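Local coordinates for protein glycerophosphoryl diester phosphodiesterase (Parabacteroides distasonis, PDB 3MZ2) that probably hydrolyses glycerophosphodiesters and has a TIM-barrel fold, at residues Ser22-Ile34 with Ile275-Phe289. Sequence-based numbering, arbitrary orientation. Where two conformers were deposited one is given.
Sequences SFYQYADDRIPLI and ISSLIPVSSSKGKFF
Asp29 CA and Ser283 CA, 5.4 Å apart, mark where the two backbones come closest by CA, each in a type I turn: Ala27-Arg30, leading into barrel strand 33-36, and Ser283-Gly286, before C-terminal strand 289-291. Both carboxylate oxygens of Asp29 hold Ser284, the second residue of the latter turn. OD1 takes the hydroxyl of Ser284 on its syn lone pair (OG to OD1 2.7 Å), while OD2 receives Ser284 N at 2.8 Å from above the carboxylate plane. Ser283 OG donates to Asp29 O (2.7 Å) and accepts from Lys285 N, forming an ST turn. Bent at chi2 (-69°), the buried Lys285 passes Ala27 and sends NZ onto a lone pair of Gln25 O, 2.6 Å away, just beyond helix 17-23; a water joins NZ to Ser22 OG. Beside it, the edge of Phe23 points at the face of Phe288, planes at 84°, and Phe23 CB sits squarely over that ring. Ile31 CD1 meets Phe289 CE1 at 3.6 Å, and the Pro32 and Pro280 rings meet through their CD atoms, 3.8 Å apart. Held by Gln25 O, a water and a weak bond to Phe23 O, the Lys285 ammonium is probably stabilised by main-chain carbonyls, tying the C-terminal segment to the loop leading into strand 33-36.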
loop_
_atom_site.group_PDB
_atom_site.type_symbol
_atom_site.label_atom_id
_atom_site.label_comp_id
_atom_site.label_asym_id
_atom_site.label_seq_id
_atom_site.Cartn_x
_atom_site.Cartn_y
_atom_site.Cartn_z
ATOM N N SER A 22 19.280 -21.816 4.064
ATOM C CA SER A 22 20.094 -22.173 5.213
ATOM C C SER A 22 20.397 -20.986 6.110
ATOM O O SER A 22 20.291 -21.079 7.358
ATOM C CB SER A 22 21.415 -22.762 4.749
ATOM O OG SER A 22 22.109 -23.331 5.839
ATOM N N PHE A 23 20.787 -19.879 5.478
ATOM C CA PHE A 23 21.124 -18.638 6.179
ATOM C C PHE A 23 19.977 -18.251 7.126
ATOM O O PHE A 23 20.206 -17.895 8.277
ATOM C CB PHE A 23 21.427 -17.508 5.156
ATOM C CG PHE A 23 21.801 -16.159 5.776
ATOM C CD1 PHE A 23 23.048 -15.959 6.369
ATOM C CD2 PHE A 23 20.906 -15.107 5.787
ATOM C CE1 PHE A 23 23.399 -14.725 6.894
ATOM C CE2 PHE A 23 21.240 -13.885 6.339
ATOM C CZ PHE A 23 22.492 -13.703 6.882
ATOM N N TYR A 24 18.759 -18.394 6.628
ATOM C CA TYR A 24 17.557 -18.001 7.368
ATOM C C TYR A 24 16.893 -19.150 8.163
ATOM O O TYR A 24 15.818 -18.929 8.724
ATOM C CB TYR A 24 16.520 -17.324 6.442
ATOM C CG TYR A 24 16.904 -15.870 6.180
ATOM C CD1 TYR A 24 16.997 -14.968 7.229
ATOM C CD2 TYR A 24 17.154 -15.414 4.885
ATOM C CE1 TYR A 24 17.367 -13.667 7.028
ATOM C CE2 TYR A 24 17.510 -14.120 4.676
ATOM C CZ TYR A 24 17.583 -13.219 5.742
ATOM O OH TYR A 24 17.993 -11.900 5.523
ATOM N N GLN A 25 17.504 -20.330 8.224
ATOM C CA GLN A 25 16.998 -21.401 9.097
ATOM C C GLN A 25 17.419 -21.084 10.524
ATOM O O GLN A 25 18.643 -21.032 10.853
ATOM C CB GLN A 25 17.510 -22.796 8.688
ATOM C CG GLN A 25 16.997 -23.963 9.564
ATOM C CD GLN A 25 15.482 -24.232 9.414
ATOM O OE1 GLN A 25 14.795 -23.586 8.619
ATOM N NE2 GLN A 25 14.969 -25.206 10.176
ATOM N N TYR A 26 16.436 -20.887 11.375
ATOM C CA TYR A 26 16.698 -20.649 12.788
ATOM C C TYR A 26 17.579 -21.744 13.363
ATOM O O TYR A 26 17.407 -22.938 13.106
ATOM C CB TYR A 26 15.400 -20.483 13.608
ATOM C CG TYR A 26 15.669 -20.303 15.084
ATOM C CD1 TYR A 26 16.034 -19.056 15.590
ATOM C CD2 TYR A 26 15.623 -21.379 15.947
ATOM C CE1 TYR A 26 16.326 -18.890 16.934
ATOM C CE2 TYR A 26 15.877 -21.209 17.291
ATOM C CZ TYR A 26 16.223 -19.966 17.776
ATOM O OH TYR A 26 16.504 -19.785 19.119
ATOM N N ALA A 27 18.565 -21.303 14.142
ATOM C CA ALA A 27 19.410 -22.178 14.915
ATOM C C ALA A 27 19.635 -21.531 16.274
ATOM O O ALA A 27 19.675 -20.298 16.373
ATOM C CB ALA A 27 20.734 -22.391 14.195
ATOM N N ASP A 28 19.846 -22.348 17.307
ATOM C CA ASP A 28 20.020 -21.748 18.635
ATOM C C ASP A 28 21.325 -20.910 18.708
ATOM O O ASP A 28 21.304 -19.847 19.378
ATOM C CB ASP A 28 19.900 -22.770 19.788
ATOM C CG ASP A 28 18.447 -23.080 20.185
ATOM O OD1 ASP A 28 17.554 -22.202 20.188
ATOM O OD2 ASP A 28 18.201 -24.241 20.547
ATOM N N ASP A 29 22.369 -21.259 17.947
ATOM C CA ASP A 29 23.608 -20.467 17.934
ATOM C C ASP A 29 23.676 -19.386 16.855
ATOM O O ASP A 29 24.753 -18.918 16.474
ATOM C CB ASP A 29 24.830 -21.377 17.816
ATOM C CG ASP A 29 24.993 -22.003 16.448
ATOM O OD1 ASP A 29 24.071 -21.924 15.608
ATOM O OD2 ASP A 29 26.078 -22.604 16.220
ATOM N N ARG A 30 22.520 -18.986 16.346
ATOM C CA ARG A 30 22.478 -17.979 15.301
ATOM C C ARG A 30 23.174 -16.674 15.699
ATOM O O ARG A 30 23.266 -16.335 16.883
ATOM C CB ARG A 30 21.038 -17.700 14.855
ATOM C CG ARG A 30 20.204 -16.748 15.697
ATOM C CD ARG A 30 20.076 -17.169 17.210
ATOM N NE ARG A 30 18.869 -16.628 17.850
ATOM C CZ ARG A 30 18.468 -16.874 19.117
ATOM N NH1 ARG A 30 19.177 -17.635 19.959
ATOM N NH2 ARG A 30 17.329 -16.337 19.555
ATOM N N ILE A 31 23.674 -15.974 14.679
ATOM C CA ILE A 31 24.288 -14.650 14.815
ATOM C C ILE A 31 23.184 -13.604 14.671
ATOM O O ILE A 31 22.427 -13.645 13.692
ATOM C CB ILE A 31 25.363 -14.446 13.730
ATOM C CG1 ILE A 31 26.540 -15.390 14.016
ATOM C CG2 ILE A 31 25.870 -12.975 13.652
ATOM C CD1 ILE A 31 27.549 -15.374 12.935
ATOM N N PRO A 32 23.125 -12.642 15.605
ATOM C CA PRO A 32 22.132 -11.576 15.449
ATOM C C PRO A 32 22.343 -10.873 14.118
ATOM O O PRO A 32 23.506 -10.560 13.773
ATOM C CB PRO A 32 22.440 -10.630 16.629
ATOM C CG PRO A 32 22.972 -11.551 17.685
ATOM C CD PRO A 32 23.811 -12.575 16.898
ATOM N N LEU A 33 21.248 -10.599 13.412
ATOM C CA LEU A 33 21.287 -9.993 12.083
ATOM C C LEU A 33 20.778 -8.551 12.055
ATOM O O LEU A 33 19.967 -8.161 12.894
ATOM C CB LEU A 33 20.500 -10.846 11.109
ATOM C CG LEU A 33 21.014 -12.245 10.929
ATOM C CD1 LEU A 33 20.153 -12.951 9.854
ATOM C CD2 LEU A 33 22.537 -12.342 10.533
ATOM N N ILE A 34 21.248 -7.747 11.111
ATOM C CA ILE A 34 20.829 -6.371 10.947
ATOM C C ILE A 34 20.361 -6.149 9.519
ATOM O O ILE A 34 20.983 -6.622 8.529
ATOM C CB ILE A 34 21.967 -5.408 11.249
ATOM C CG1 ILE A 34 22.487 -5.546 12.692
ATOM C CG2 ILE A 34 21.540 -3.916 11.049
ATOM C CD1 ILE A 34 23.737 -4.670 13.062
ATOM N N ILE A 275 25.206 -3.806 19.564
ATOM C CA ILE A 275 25.090 -5.250 19.761
ATOM C C ILE A 275 26.370 -6.019 19.489
ATOM O O ILE A 275 26.367 -7.232 19.608
ATOM C CB ILE A 275 23.912 -5.873 19.026
ATOM C CG1 ILE A 275 24.155 -6.070 17.502
ATOM C CG2 ILE A 275 22.616 -5.025 19.286
ATOM C CD1 ILE A 275 23.025 -6.715 16.821
ATOM N N SER A 276 27.470 -5.309 19.194
ATOM C CA SER A 276 28.731 -5.986 18.822
ATOM C C SER A 276 29.158 -7.008 19.892
ATOM O O SER A 276 29.610 -8.130 19.580
ATOM C CB SER A 276 29.851 -4.949 18.595
ATOM O OG SER A 276 30.198 -4.211 19.749
ATOM N N SER A 277 29.002 -6.632 21.160
ATOM C CA SER A 277 29.389 -7.510 22.269
ATOM C C SER A 277 28.497 -8.735 22.442
ATOM O O SER A 277 28.828 -9.613 23.237
ATOM C CB SER A 277 29.403 -6.719 23.582
ATOM O OG SER A 277 28.073 -6.519 23.981
ATOM N N LEU A 278 27.370 -8.778 21.725
ATOM C CA LEU A 278 26.444 -9.886 21.738
ATOM C C LEU A 278 26.683 -10.875 20.552
ATOM O O LEU A 278 26.031 -11.893 20.480
ATOM C CB LEU A 278 25.010 -9.347 21.733
ATOM C CG LEU A 278 24.652 -8.386 22.885
ATOM C CD1 LEU A 278 23.167 -7.972 22.758
ATOM C CD2 LEU A 278 24.944 -8.956 24.237
ATOM N N ILE A 279 27.599 -10.563 19.658
ATOM C CA ILE A 279 27.870 -11.388 18.474
ATOM C C ILE A 279 28.745 -12.520 18.948
ATOM O O ILE A 279 29.835 -12.307 19.519
ATOM C CB ILE A 279 28.523 -10.571 17.326
ATOM C CG1 ILE A 279 27.640 -9.395 16.891
ATOM C CG2 ILE A 279 28.886 -11.483 16.124
ATOM C CD1 ILE A 279 26.156 -9.692 16.583
ATOM N N PRO A 280 28.246 -13.747 18.806
ATOM C CA PRO A 280 29.012 -14.894 19.272
ATOM C C PRO A 280 30.296 -15.104 18.450
ATOM O O PRO A 280 30.312 -14.813 17.261
ATOM C CB PRO A 280 28.059 -16.068 19.062
ATOM C CG PRO A 280 26.771 -15.517 18.585
ATOM C CD PRO A 280 27.043 -14.149 18.052
ATOM N N VAL A 281 31.345 -15.595 19.100
ATOM C CA VAL A 281 32.591 -15.929 18.394
ATOM C C VAL A 281 32.408 -17.206 17.531
ATOM O O VAL A 281 32.796 -17.204 16.332
ATOM C CB VAL A 281 33.781 -16.055 19.361
ATOM C CG1 VAL A 281 33.464 -17.058 20.492
ATOM C CG2 VAL A 281 35.084 -16.409 18.560
ATOM N N SER A 282 31.734 -18.225 18.091
ATOM C CA SER A 282 31.452 -19.495 17.374
ATOM C C SER A 282 29.972 -19.682 17.002
ATOM O O SER A 282 29.079 -19.506 17.845
ATOM C CB SER A 282 31.897 -20.709 18.201
ATOM O OG SER A 282 33.265 -20.620 18.574
ATOM N N SER A 283 29.708 -20.025 15.754
ATOM C CA SER A 283 28.328 -20.186 15.281
ATOM C C SER A 283 28.271 -20.974 13.979
ATOM O O SER A 283 29.087 -20.774 13.086
ATOM C CB SER A 283 27.669 -18.827 15.088
ATOM O OG SER A 283 26.449 -18.906 14.365
ATOM N N SER A 284 27.271 -21.841 13.861
ATOM C CA SER A 284 26.957 -22.526 12.606
ATOM C C SER A 284 26.714 -21.559 11.459
ATOM O O SER A 284 26.775 -21.947 10.287
ATOM C CB SER A 284 25.729 -23.413 12.773
ATOM O OG SER A 284 24.574 -22.662 13.090
ATOM N N LYS A 285 26.447 -20.291 11.775
ATOM C CA LYS A 285 26.174 -19.290 10.747
ATOM C C LYS A 285 27.394 -18.456 10.361
ATOM O O LYS A 285 27.331 -17.640 9.433
ATOM C CB LYS A 285 25.069 -18.336 11.195
ATOM C CG LYS A 285 23.814 -18.990 11.659
ATOM C CD LYS A 285 23.089 -19.649 10.530
ATOM C CE LYS A 285 21.674 -19.998 10.947
ATOM N NZ LYS A 285 21.011 -20.794 9.851
ATOM N N GLY A 286 28.514 -18.693 11.024
ATOM C CA GLY A 286 29.751 -17.924 10.754
ATOM C C GLY A 286 30.202 -18.007 9.306
ATOM O O GLY A 286 30.768 -17.051 8.761
ATOM N N LYS A 287 29.935 -19.142 8.677
ATOM C CA LYS A 287 30.371 -19.375 7.298
ATOM C C LYS A 287 29.754 -18.433 6.260
ATOM O O LYS A 287 30.261 -18.301 5.154
ATOM C CB LYS A 287 30.035 -20.810 6.911
ATOM C CG LYS A 287 28.555 -21.143 6.943
ATOM C CD LYS A 287 28.377 -22.567 6.490
ATOM C CE LYS A 287 26.936 -22.985 6.420
ATOM N NZ LYS A 287 26.814 -24.425 6.017
ATOM N N PHE A 288 28.636 -17.800 6.607
ATOM C CA PHE A 288 27.939 -16.922 5.691
ATOM C C PHE A 288 28.471 -15.488 5.632
ATOM O O PHE A 288 27.869 -14.654 4.931
ATOM C CB PHE A 288 26.430 -16.895 6.039
ATOM C CG PHE A 288 25.731 -18.219 5.817
ATOM C CD1 PHE A 288 25.560 -18.706 4.537
ATOM C CD2 PHE A 288 25.256 -18.961 6.881
ATOM C CE1 PHE A 288 24.945 -19.926 4.314
ATOM C CE2 PHE A 288 24.614 -20.216 6.658
ATOM C CZ PHE A 288 24.440 -20.660 5.388
ATOM N N PHE A 289 29.508 -15.192 6.393
ATOM C CA PHE A 289 30.015 -13.836 6.513
ATOM C C PHE A 289 31.444 -13.758 6.036
ATOM O O PHE A 289 32.286 -14.600 6.387
ATOM C CB PHE A 289 29.953 -13.391 7.976
ATOM C CG PHE A 289 28.570 -13.284 8.517
ATOM C CD1 PHE A 289 27.940 -14.396 9.069
ATOM C CD2 PHE A 289 27.882 -12.097 8.443
ATOM C CE1 PHE A 289 26.659 -14.321 9.563
ATOM C CE2 PHE A 289 26.594 -12.014 8.950
ATOM C CZ PHE A 289 25.990 -13.127 9.507
HETATM O O HOH W 1 22.768 -22.609 8.510
HETATM O O HOH W 2 24.289 -24.648 5.059
#